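Local coordinates for protein Ceg4 (Legionella pneumophila subsp. pneumophila, PDB 6AOK) that dephosphorylates phosphotyrosine as a magnesium-binding HAD-like phosphatase effector that attenuates eukaryotic MAPK signalling, the chain here being the N-terminal part of the longer protein, at residues 19-23 against 164-168; 22-26 against 86-90; 108-114 against 136-142. All coordinates share one frame; numbering follows the deposited sequence. Where two conformers were deposited one is given.

Overall arrangement
The three contacts cluster about the loops at the magnesium end of the parallel sheet, where a HAD-type phosphatase keeps its active site. Contact 1 holds the ion itself, between Asp20 and Asp167. Contact 2 shares Thr22 and Val23 with it and continues along the same loop, its centre about 9 Å from that of contact 1; Phe19 O and Thr24 N, 3.2 Å apart, probably form a hydrogen bond between them. Contact 3 joins two strands, its centre about 11 Å from that of contact 1; the two meet where Asn114 ND2 approaches Asp20 OD2 at 2.9 Å, probably as a hydrogen bond. Contacts 2 and 3 do not touch, their nearest atoms being about 6 Å apart.

Contact 1 (19-23 against 164-168); sequences FDGTV and ILDDS. With MG (magnesium ion), chain B.
The carboxylate of Asp167 reaches over the turn at Asp20 and Gly21, and its CB packs 3.6 Å from Gly21 O. The first torsion (chi1 63°) sets CG between the backbone N and the carbonyl carbon, turning OD1 onto the magnesium ion at 2.1 Å. Asp20 binds magnesium through its backbone O, at 2.0 Å, and not through its carboxylate, which meets Asn114. Three waters and Asp18 complete six ligands, and water 2 donates to Asp167 OD2. Glycine suits position 21, where phi is positive and a CB would run into Asp167 OD2. Thr22 serves with both branches: OG1 is hydrogen-bonded to Asp18 OD2, its stronger partner, and takes a weak bond from Asp167 N (3.1 Å), while CG2 lies 3.7 Å from Leu165 CB. Asp166 acts from the second shell, its OD1 accepting from metal-bound water 1 and, in an Asx turn, from Ser168 N at 2.9 Å; OD2 bridges to Lys144. Asp18, Asp20 and Thr22 fit the DxDx(T/V) motif of HAD phosphatases; Asp167, from the other segment, completes the metal site. The loop 19-23 leaves strand 13-17 beside strand 161-165; helix 169-180 packs on Ile164 and Asp166, and helix 116-125 on Phe19.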
ATOM      1  N   PHE A  19      -0.503   4.153  -2.499  1.00  9.95           N
ATOM      2  CA  PHE A  19      -1.681   3.295  -2.625  1.00 11.17           C
ATOM      3  C   PHE A  19      -2.430   3.564  -3.930  1.00 10.40           C
ATOM      4  O   PHE A  19      -2.371   2.735  -4.853  1.00 12.48           O
ATOM      5  CB  PHE A  19      -2.604   3.434  -1.381  1.00  8.87           C
ATOM      6  CG  PHE A  19      -3.800   2.518  -1.428  1.00 12.18           C
ATOM      7  CD1 PHE A  19      -3.653   1.152  -1.174  1.00 12.21           C
ATOM      8  CD2 PHE A  19      -5.072   3.021  -1.717  1.00 11.96           C
ATOM      9  CE1 PHE A  19      -4.738   0.296  -1.229  1.00 12.85           C
ATOM     10  CE2 PHE A  19      -6.168   2.151  -1.778  1.00 11.19           C
ATOM     11  CZ  PHE A  19      -5.996   0.800  -1.526  1.00 10.88           C
ATOM     12  N   ASP A  20      -3.119   4.709  -4.052  1.00  9.54           N
ATOM     13  CA  ASP A  20      -4.007   4.948  -5.198  1.00 12.26           C
ATOM     14  C   ASP A  20      -3.197   5.126  -6.467  1.00 13.44           C
ATOM     15  O   ASP A  20      -2.377   6.062  -6.544  1.00 13.71           O
ATOM     16  CB  ASP A  20      -4.844   6.207  -4.983  1.00 11.64           C
ATOM     17  CG  ASP A  20      -5.751   6.115  -3.793  1.00 14.71           C
ATOM     18  OD1 ASP A  20      -6.684   5.255  -3.768  1.00 13.69           O
ATOM     19  OD2 ASP A  20      -5.506   6.896  -2.848  1.00 16.22           O
ATOM     20  N   GLY A  21      -3.474   4.291  -7.482  1.00 10.86           N
ATOM     21  CA  GLY A  21      -2.778   4.380  -8.738  1.00 11.84           C
ATOM     22  C   GLY A  21      -1.451   3.645  -8.754  1.00 13.50           C
ATOM     23  O   GLY A  21      -0.812   3.571  -9.799  1.00 14.30           O
ATOM     24  N   THR A  22      -1.042   3.087  -7.632  1.00 10.81           N
ATOM     25  CA  THR A  22       0.142   2.247  -7.558  1.00 11.16           C
ATOM     26  C   THR A  22      -0.272   0.831  -7.193  1.00 12.35           C
ATOM     27  O   THR A  22      -0.153  -0.101  -8.008  1.00 14.83           O
ATOM     28  CB  THR A  22       1.115   2.866  -6.526  1.00 13.98           C
ATOM     29  OG1 THR A  22       1.508   4.192  -6.976  1.00 15.36           O
ATOM     30  CG2 THR A  22       2.348   1.971  -6.334  1.00 12.18           C
ATOM     31  N   VAL A  23      -0.811   0.650  -5.997  1.00 10.90           N
ATOM     32  CA  VAL A  23      -1.452  -0.612  -5.643  1.00 14.61           C
ATOM     33  C   VAL A  23      -2.798  -0.763  -6.381  1.00 16.71           C
ATOM     34  O   VAL A  23      -3.130  -1.845  -6.867  1.00 16.54           O
ATOM     35  CB  VAL A  23      -1.612  -0.690  -4.106  1.00 14.31           C
ATOM     36  CG1 VAL A  23      -2.351  -1.917  -3.711  1.00 16.04           C
ATOM     37  CG2 VAL A  23      -0.236  -0.692  -3.351  1.00 12.85           C
ATOM     38  N   ILE A 164      10.674   1.673  -3.543  1.00 14.34           N
ATOM     39  CA  ILE A 164       9.912   2.921  -3.622  1.00 13.68           C
ATOM     40  C   ILE A 164       9.022   2.849  -4.847  1.00 15.06           C
ATOM     41  O   ILE A 164       9.529   2.702  -5.962  1.00 14.18           O
ATOM     42  CB  ILE A 164      10.810   4.154  -3.723  1.00 11.78           C
ATOM     43  CG1 ILE A 164      11.878   4.100  -2.621  1.00 15.42           C
ATOM     44  CG2 ILE A 164       9.940   5.417  -3.620  1.00 10.48           C
ATOM     45  CD1 ILE A 164      13.099   5.054  -2.876  1.00 15.93           C
ATOM     46  N   LEU A 165       7.700   2.939  -4.640  1.00 14.75           N
ATOM     47  CA  LEU A 165       6.742   2.794  -5.733  1.00 13.56           C
ATOM     48  C   LEU A 165       5.783   3.951  -5.666  1.00 12.86           C
ATOM     49  O   LEU A 165       5.166   4.175  -4.614  1.00 13.42           O
ATOM     50  CB  LEU A 165       5.960   1.482  -5.631  1.00 14.01           C
ATOM     51  CG  LEU A 165       6.911   0.296  -5.666  1.00 17.02           C
ATOM     52  CD1 LEU A 165       7.008  -0.261  -4.265  1.00 20.35           C
ATOM     53  CD2 LEU A 165       6.487  -0.777  -6.663  1.00 18.63           C
ATOM     54  N   ASP A 166       5.645   4.689  -6.766  1.00 10.63           N
ATOM     55  CA  ASP A 166       4.654   5.776  -6.769  1.00 10.85           C
ATOM     56  C   ASP A 166       4.328   6.158  -8.207  1.00 11.94           C
ATOM     57  O   ASP A 166       5.226   6.256  -9.051  1.00 12.43           O
ATOM     58  CB  ASP A 166       5.161   7.006  -5.987  1.00 13.62           C
ATOM     59  CG  ASP A 166       4.036   7.866  -5.433  1.00 15.54           C
ATOM     60  OD1 ASP A 166       3.105   8.184  -6.206  1.00 15.56           O
ATOM     61  OD2 ASP A 166       4.085   8.255  -4.218  1.00 16.17           O
ATOM     62  N   ASP A 167       3.040   6.380  -8.486  1.00 12.62           N
ATOM     63  CA  ASP A 167       2.714   6.851  -9.823  1.00 14.00           C
ATOM     64  C   ASP A 167       2.856   8.360  -9.985  1.00 15.35           C
ATOM     65  O   ASP A 167       2.827   8.835 -11.117  1.00 15.95           O
ATOM     66  CB  ASP A 167       1.277   6.423 -10.247  1.00 15.03           C
ATOM     67  CG  ASP A 167       0.178   7.043  -9.352  1.00 19.33           C
ATOM     68  OD1 ASP A 167       0.238   6.889  -8.104  1.00 18.24           O
ATOM     69  OD2 ASP A 167      -0.748   7.722  -9.867  1.00 20.49           O
ATOM     70  N   SER A 168       2.981   9.111  -8.914  1.00 13.80           N
ATOM     71  CA  SER A 168       3.157  10.545  -9.020  1.00 14.53           C
ATOM     72  C   SER A 168       4.645  10.889  -9.041  1.00 14.56           C
ATOM     73  O   SER A 168       5.336  10.618  -8.066  1.00 13.22           O
ATOM     74  CB  SER A 168       2.483  11.235  -7.831  1.00 16.28           C
ATOM     75  OG  SER A 168       3.096  12.487  -7.576  1.00 19.89           O
TER
HETATM   76 MG    MG B 301      -0.933   7.490  -6.470  1.00 12.68          MG
HETATM   77  O   HOH W   1       0.547   8.958  -6.182  1.00 13.56           O
HETATM   78  O   HOH W   2      -1.990   8.620  -7.910  1.00 14.13           O
HETATM   79  O   HOH W   3      -1.870   8.480  -4.943  1.00 12.78           O

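Contact 2 (22-26 against 86-90); sequences TVTGK and DFLMS
Lys26 NZ and Asp86 OD1 form a salt bridge of 2.8 Å at the rim of the contact. The lysine chain bends at chi2 and chi4 and so curls over the aspartate, its CG resting 3.7 Å from Asp86 CB while the ammonium turns back to the carboxylate. Both residues are partly exposed, a suitable place for a charged pair, the long lysine reaching the short aspartate. Inward of the bridge, on the same aspartate, Gly25 N donates to Asp86 O at 2.8 Å, in the carbonyl plane although bent at the hydrogen (135°). Glycine fits here because the two backbones come close on the side where a side chain would point at Asp86.

Further along, water 4 donates to Val23 O and accepts from Ser90 N at 3.0 Å, joining the two backbones where they stand too far apart to bond directly. Between these links run two CH...O contacts, one from Met89 CA to Val23 O at 3.5 Å and one from Thr24 CA to Leu88 O. Thr24 turns its methyl CG2 to Phe87 O at 3.4 Å, while OG1 accepts from Gly21 N and, weakly, from Lys26 N. Val23 and selenomethionine Met89, which has a second conformer, lie alongside each other; helix 91-100 adds Phe97 to this apolar end. Ser90, just before that helix, is its N-cap, OG bonding to Ala93 N.

The residues between the segments carry helices 35-39 and 60-71, and the contact probably closes the neck of an insertion after the first strand, consistent with the C1 cap of HAD phosphatases.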
ATOM      1  N   THR A  22      -1.042   3.087  -7.632  1.00 10.81           N
ATOM      2  CA  THR A  22       0.142   2.247  -7.558  1.00 11.16           C
ATOM      3  C   THR A  22      -0.272   0.831  -7.193  1.00 12.35           C
ATOM      4  O   THR A  22      -0.153  -0.101  -8.008  1.00 14.83           O
ATOM      5  CB  THR A  22       1.115   2.866  -6.526  1.00 13.98           C
ATOM      6  OG1 THR A  22       1.508   4.192  -6.976  1.00 15.36           O
ATOM      7  CG2 THR A  22       2.348   1.971  -6.334  1.00 12.18           C
ATOM      8  N   VAL A  23      -0.811   0.650  -5.997  1.00 10.90           N
ATOM      9  CA  VAL A  23      -1.452  -0.612  -5.643  1.00 14.61           C
ATOM     10  C   VAL A  23      -2.798  -0.763  -6.381  1.00 16.71           C
ATOM     11  O   VAL A  23      -3.130  -1.845  -6.867  1.00 16.54           O
ATOM     12  CB  VAL A  23      -1.612  -0.690  -4.106  1.00 14.31           C
ATOM     13  CG1 VAL A  23      -2.351  -1.917  -3.711  1.00 16.04           C
ATOM     14  CG2 VAL A  23      -0.236  -0.692  -3.351  1.00 12.85           C
ATOM     15  N   THR A  24      -3.585   0.313  -6.502  1.00 15.75           N
ATOM     16  CA  THR A  24      -4.829   0.263  -7.267  1.00 16.44           C
ATOM     17  C   THR A  24      -4.586   0.745  -8.669  1.00 16.78           C
ATOM     18  O   THR A  24      -3.521   1.261  -8.980  1.00 17.19           O
ATOM     19  CB  THR A  24      -5.950   1.121  -6.652  1.00 13.14           C
ATOM     20  OG1 THR A  24      -5.704   2.511  -6.960  1.00 13.37           O
ATOM     21  CG2 THR A  24      -6.060   0.912  -5.212  1.00 13.63           C
ATOM     22  N   GLY A  25      -5.618   0.641  -9.523  1.00 18.35           N
ATOM     23  CA  GLY A  25      -5.428   1.180 -10.865  1.00 18.40           C
ATOM     24  C   GLY A  25      -5.995   2.573 -11.128  1.00 18.53           C
ATOM     25  O   GLY A  25      -6.074   2.981 -12.286  1.00 17.90           O
ATOM     26  N   LYS A  26      -6.389   3.326 -10.096  1.00 18.47           N
ATOM     27  CA  LYS A  26      -6.978   4.648 -10.273  1.00 21.39           C
ATOM     28  C   LYS A  26      -6.208   5.621  -9.397  1.00 16.38           C
ATOM     29  O   LYS A  26      -5.999   5.342  -8.217  1.00 14.17           O
ATOM     30  CB  LYS A  26      -8.466   4.667  -9.875  1.00 25.36           C
ATOM     31  CG  LYS A  26      -9.384   4.183 -10.937  1.00 34.90           C
ATOM     32  CD  LYS A  26      -9.389   5.148 -12.133  1.00 42.15           C
ATOM     33  CE  LYS A  26     -10.370   4.717 -13.233  1.00 46.84           C
ATOM     34  NZ  LYS A  26      -9.956   3.437 -13.905  1.00 50.10           N
ATOM     35  N   ASP A  86     -10.829  -1.131 -11.422  1.00 26.82           N
ATOM     36  CA  ASP A  86      -9.594  -0.367 -11.209  1.00 29.61           C
ATOM     37  C   ASP A  86      -9.527   0.307  -9.842  1.00 26.87           C
ATOM     38  O   ASP A  86      -8.424   0.688  -9.425  1.00 24.73           O
ATOM     39  CB  ASP A  86      -9.419   0.700 -12.299  1.00 39.13           C
ATOM     40  CG  ASP A  86      -9.070   0.106 -13.653  1.00 50.75           C
ATOM     41  OD1 ASP A  86      -8.995   0.873 -14.635  1.00 56.63           O
ATOM     42  OD2 ASP A  86      -8.873  -1.129 -13.751  1.00 54.12           O
ATOM     43  N   PHE A  87     -10.656   0.453  -9.126  1.00 17.03           N
ATOM     44  CA  PHE A  87     -10.579   0.841  -7.716  1.00 17.26           C
ATOM     45  C   PHE A  87      -9.839  -0.169  -6.859  1.00 16.38           C
ATOM     46  O   PHE A  87      -9.355   0.179  -5.773  1.00 17.26           O
ATOM     47  CB  PHE A  87     -11.958   0.942  -7.098  1.00 23.03           C
ATOM     48  CG  PHE A  87     -12.675   2.215  -7.378  1.00 30.53           C
ATOM     49  CD1 PHE A  87     -13.229   2.450  -8.631  1.00 34.95           C
ATOM     50  CD2 PHE A  87     -12.864   3.156  -6.360  1.00 31.49           C
ATOM     51  CE1 PHE A  87     -13.931   3.609  -8.888  1.00 38.53           C
ATOM     52  CE2 PHE A  87     -13.589   4.331  -6.614  1.00 35.40           C
ATOM     53  CZ  PHE A  87     -14.128   4.546  -7.874  1.00 37.62           C
ATOM     54  N   LEU A  88      -9.774  -1.416  -7.298  1.00 16.18           N
ATOM     55  CA  LEU A  88      -9.234  -2.495  -6.488  1.00 13.56           C
ATOM     56  C   LEU A  88      -7.764  -2.760  -6.832  1.00 16.53           C
ATOM     57  O   LEU A  88      -7.226  -2.248  -7.822  1.00 19.22           O
ATOM     58  CB  LEU A  88     -10.071  -3.763  -6.695  1.00 17.98           C
ATOM     59  CG  LEU A  88     -11.569  -3.661  -6.439  1.00 15.05           C
ATOM     60  CD1 LEU A  88     -12.184  -4.992  -6.789  1.00 17.07           C
ATOM     61  CD2 LEU A  88     -11.742  -3.383  -4.972  1.00 14.02           C
HETATM   62  N   MSE A  89      -7.113  -3.561  -6.001  1.00 14.64           N
HETATM   63  CA  MSE A  89      -5.761  -4.072  -6.288  0.50 17.88           C
HETATM   64  C   MSE A  89      -5.817  -5.070  -7.403  1.00 18.34           C
HETATM   65  O   MSE A  89      -6.742  -5.859  -7.436  1.00 17.45           O
HETATM   66  CB  MSE A  89      -5.174  -4.819  -5.097  0.50 19.99           C
HETATM   67  CG  MSE A  89      -4.777  -4.033  -3.969  0.50 23.01           C
HETATM   68 SE   MSE A  89      -3.749  -5.235  -2.839  0.40 25.99          SE
HETATM   69  CE  MSE A  89      -5.213  -5.651  -1.595  0.50 24.71           C
ATOM     70  N   SER A  90      -4.818  -5.113  -8.284  1.00 20.33           N
ATOM     71  CA  SER A  90      -4.774  -6.181  -9.269  1.00 21.98           C
ATOM     72  C   SER A  90      -4.481  -7.524  -8.584  1.00 20.25           C
ATOM     73  O   SER A  90      -3.928  -7.570  -7.491  1.00 18.24           O
ATOM     74  CB  SER A  90      -3.691  -5.910 -10.323  1.00 23.33           C
ATOM     75  OG  SER A  90      -2.411  -5.876  -9.708  1.00 20.44           O
TER
HETATM   76  O   HOH W   4      -2.595  -3.252  -8.864  1.00 30.73           O

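Contact 3 (108-114 against 136-142); sequences VNIVTKN and LTILESG
Ile110 meets the 136-139 strand through both backbone polar atoms: its N donates to Thr137 O at 2.8 Å, and its O accepts from Leu139 N in an almost straight bond (179°). Thr137 N to Val108 O and Thr112 N to Leu139 O extend this parallel pairing in both directions, with CH...O contacts between the bonds.

Along each strand the side chains alternate between the two faces of the sheet. On one face the branched tip of Leu136 crosses Val108 and Ile110, its CD2 lying 3.7 Å from Ile110 CD1 and 3.8 Å from Val108 CG1. On the other, Asn109 runs side by side with Thr137, OD1 resting 3.3 Å from Thr137 CB, and Leu139 CD1 approaches Val111 CG2. The amide of Asn109 is buried but satisfied, OD1 by Arg151 and ND2 by Ile15 O.

Past the strand ends, Thr112 places OG1 anti to the backbone N (chi1 -172°), where it accepts from Asn114 N at 2.9 Å in an ST turn. This leaves the methyl CG2 to pack 3.8 Å from Glu140 CB. The place of Thr112, just after strand 106-111, is consistent with motif II of HAD enzymes. Glu140 lies against Asn114 O through CB, while OE1 accepts from Ala116 N. Water 5 accepts from Gly142 N at 2.8 Å and lies near Thr112 O; the positive phi at position 142, which would press a CB against the preceding carbonyl O, explains the glycine.

Strand 136-139 is one of the two edge strands of the sheet within this chain, and strand 106-111 separates it from strand 13-17. Helix 116-125, in the crossover between the paired strands, covers Ile110 and Ile138, whereas helix 144-153 packs on the face of Val111, Thr137 and Leu139.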
ATOM      1  N   VAL A 108       6.330  -3.245   5.367  1.00 12.86           N
ATOM      2  CA  VAL A 108       5.484  -2.660   4.335  1.00 14.63           C
ATOM      3  C   VAL A 108       4.912  -1.351   4.858  1.00 14.52           C
ATOM      4  O   VAL A 108       4.089  -1.352   5.783  1.00 16.09           O
ATOM      5  CB  VAL A 108       4.355  -3.602   3.929  1.00 14.39           C
ATOM      6  CG1 VAL A 108       3.634  -3.016   2.768  1.00 14.44           C
ATOM      7  CG2 VAL A 108       4.960  -4.924   3.533  1.00 19.49           C
ATOM      8  N   ASN A 109       5.341  -0.241   4.260  1.00 11.86           N
ATOM      9  CA  ASN A 109       4.829   1.085   4.578  1.00 12.51           C
ATOM     10  C   ASN A 109       4.061   1.573   3.369  1.00 11.75           C
ATOM     11  O   ASN A 109       4.637   1.732   2.293  1.00 13.48           O
ATOM     12  CB  ASN A 109       5.943   2.079   4.870  1.00 12.20           C
ATOM     13  CG  ASN A 109       6.865   1.615   5.993  1.00 14.11           C
ATOM     14  OD1 ASN A 109       6.500   1.700   7.187  1.00 12.78           O
ATOM     15  ND2 ASN A 109       8.064   1.121   5.636  1.00 14.69           N
ATOM     16  N   ILE A 110       2.812   1.917   3.575  1.00  8.75           N
ATOM     17  CA  ILE A 110       2.028   2.594   2.554  1.00  9.79           C
ATOM     18  C   ILE A 110       2.005   4.081   2.897  1.00 11.75           C
ATOM     19  O   ILE A 110       1.650   4.464   4.013  1.00 12.85           O
ATOM     20  CB  ILE A 110       0.610   2.026   2.486  1.00 13.50           C
ATOM     21  CG1 ILE A 110       0.668   0.535   2.116  1.00 12.98           C
ATOM     22  CG2 ILE A 110      -0.224   2.866   1.443  1.00 11.14           C
ATOM     23  CD1 ILE A 110      -0.736  -0.149   2.133  1.00 17.30           C
ATOM     24  N   VAL A 111       2.420   4.917   1.963  1.00  9.64           N
ATOM     25  CA  VAL A 111       2.540   6.349   2.206  1.00 10.09           C
ATOM     26  C   VAL A 111       1.568   7.035   1.262  1.00  9.23           C
ATOM     27  O   VAL A 111       1.675   6.881   0.043  1.00 10.34           O
ATOM     28  CB  VAL A 111       3.976   6.830   1.952  1.00 11.02           C
ATOM     29  CG1 VAL A 111       4.162   8.256   2.419  1.00 10.38           C
ATOM     30  CG2 VAL A 111       5.055   5.828   2.619  1.00 11.62           C
ATOM     31  N   THR A 112       0.630   7.791   1.813  1.00 10.08           N
ATOM     32  CA  THR A 112      -0.551   8.059   1.024  1.00 10.35           C
ATOM     33  C   THR A 112      -1.167   9.403   1.414  1.00  9.71           C
ATOM     34  O   THR A 112      -0.991   9.880   2.534  1.00 12.21           O
ATOM     35  CB  THR A 112      -1.547   6.895   1.261  1.00  8.56           C
ATOM     36  OG1 THR A 112      -2.620   7.043   0.378  1.00 10.43           O
ATOM     37  CG2 THR A 112      -2.083   6.884   2.708  1.00 10.61           C
ATOM     38  N   LYS A 113      -1.926   9.982   0.522  1.00  9.86           N
ATOM     39  CA  LYS A 113      -2.816  11.076   0.909  1.00 10.42           C
ATOM     40  C   LYS A 113      -4.252  10.585   1.070  1.00 12.65           C
ATOM     41  O   LYS A 113      -5.172  11.409   1.283  1.00 12.72           O
ATOM     42  CB  LYS A 113      -2.772  12.222  -0.107  1.00 11.49           C
ATOM     43  CG  LYS A 113      -1.396  12.890  -0.227  1.00 13.62           C
ATOM     44  CD  LYS A 113      -1.251  13.715  -1.522  1.00 16.82           C
ATOM     45  CE  LYS A 113       0.277  13.825  -1.746  1.00 17.81           C
ATOM     46  NZ  LYS A 113       0.646  14.572  -2.943  1.00 20.54           N
ATOM     47  N   ASN A 114      -4.461   9.273   0.915  1.00 10.04           N
ATOM     48  CA  ASN A 114      -5.725   8.623   1.276  1.00 11.17           C
ATOM     49  C   ASN A 114      -5.730   8.356   2.782  1.00 12.01           C
ATOM     50  O   ASN A 114      -4.977   8.993   3.545  1.00 12.53           O
ATOM     51  CB  ASN A 114      -5.918   7.332   0.474  1.00 12.30           C
ATOM     52  CG  ASN A 114      -7.382   6.971   0.240  1.00 13.69           C
ATOM     53  OD1 ASN A 114      -8.191   6.971   1.183  1.00 12.23           O
ATOM     54  ND2 ASN A 114      -7.734   6.624  -1.027  1.00 11.03           N
ATOM     55  N   LEU A 136       0.683  -3.842   8.012  1.00 11.49           N
ATOM     56  CA  LEU A 136       0.839  -2.626   7.257  1.00 12.30           C
ATOM     57  C   LEU A 136       1.130  -1.467   8.199  1.00 15.13           C
ATOM     58  O   LEU A 136       0.514  -1.362   9.260  1.00 14.35           O
ATOM     59  CB  LEU A 136      -0.454  -2.306   6.518  1.00 11.25           C
ATOM     60  CG  LEU A 136      -0.831  -3.243   5.405  1.00 12.69           C
ATOM     61  CD1 LEU A 136      -2.216  -2.803   4.983  1.00 12.95           C
ATOM     62  CD2 LEU A 136       0.127  -3.045   4.247  1.00 14.94           C
ATOM     63  N   THR A 137       2.044  -0.581   7.790  1.00  9.77           N
ATOM     64  CA  THR A 137       2.244   0.724   8.434  1.00 11.99           C
ATOM     65  C   THR A 137       1.710   1.728   7.425  1.00 12.22           C
ATOM     66  O   THR A 137       2.197   1.797   6.303  1.00 15.07           O
ATOM     67  CB  THR A 137       3.724   0.984   8.746  1.00 14.37           C
ATOM     68  OG1 THR A 137       4.171   0.059   9.740  1.00 15.66           O
ATOM     69  CG2 THR A 137       3.996   2.437   9.266  1.00 13.72           C
ATOM     70  N   ILE A 138       0.696   2.477   7.800  1.00 10.21           N
ATOM     71  CA  ILE A 138       0.055   3.396   6.873  1.00 10.88           C
ATOM     72  C   ILE A 138       0.412   4.784   7.350  1.00 12.25           C
ATOM     73  O   ILE A 138       0.069   5.158   8.487  1.00 11.76           O
ATOM     74  CB  ILE A 138      -1.466   3.179   6.821  1.00 11.21           C
ATOM     75  CG1 ILE A 138      -1.742   1.733   6.395  1.00 14.41           C
ATOM     76  CG2 ILE A 138      -2.145   4.189   5.795  1.00  9.55           C
ATOM     77  CD1 ILE A 138      -3.211   1.382   6.369  1.00 17.01           C
ATOM     78  N   LEU A 139       1.118   5.535   6.491  1.00 12.07           N
ATOM     79  CA  LEU A 139       1.616   6.882   6.803  1.00 11.62           C
ATOM     80  C   LEU A 139       0.796   7.850   5.967  1.00 13.76           C
ATOM     81  O   LEU A 139       0.899   7.828   4.742  1.00 11.47           O
ATOM     82  CB  LEU A 139       3.102   6.966   6.471  1.00  9.01           C
ATOM     83  CG  LEU A 139       3.902   5.902   7.261  1.00 12.81           C
ATOM     84  CD1 LEU A 139       5.283   5.790   6.716  1.00 17.35           C
ATOM     85  CD2 LEU A 139       3.918   6.160   8.820  1.00 15.23           C
ATOM     86  N   GLU A 140      -0.032   8.685   6.610  1.00 11.55           N
ATOM     87  CA  GLU A 140      -1.002   9.444   5.803  1.00 14.11           C
ATOM     88  C   GLU A 140      -0.975  10.926   6.152  1.00 12.87           C
ATOM     89  O   GLU A 140      -1.987  11.615   6.038  1.00 17.04           O
ATOM     90  CB  GLU A 140      -2.423   8.877   5.938  1.00 16.74           C
ATOM     91  CG  GLU A 140      -2.991   8.866   7.347  1.00 22.34           C
ATOM     92  CD  GLU A 140      -4.531   8.633   7.401  1.00 25.78           C
ATOM     93  OE1 GLU A 140      -4.960   7.552   7.843  1.00 24.41           O
ATOM     94  OE2 GLU A 140      -5.312   9.563   7.047  1.00 28.10           O
ATOM     95  N   SER A 141       0.190  11.454   6.489  1.00 10.08           N
ATOM     96  CA  SER A 141       0.245  12.871   6.819  1.00 16.64           C
ATOM     97  C   SER A 141       0.021  13.747   5.587  1.00 18.76           C
ATOM     98  O   SER A 141      -0.426  14.891   5.709  1.00 21.14           O
ATOM     99  CB  SER A 141       1.589  13.185   7.455  1.00 17.04           C
ATOM    100  OG  SER A 141       2.570  13.363   6.447  1.00 18.96           O
ATOM    101  N   GLY A 142       0.378  13.251   4.401  1.00 16.19           N
ATOM    102  CA  GLY A 142       0.195  13.980   3.174  1.00 13.91           C
ATOM    103  C   GLY A 142       1.475  14.570   2.658  1.00 14.28           C
ATOM    104  O   GLY A 142       1.510  15.056   1.529  1.00 15.14           O
TER
HETATM  105  O   HOH W   5       1.608  10.880   3.431  1.00 13.27           O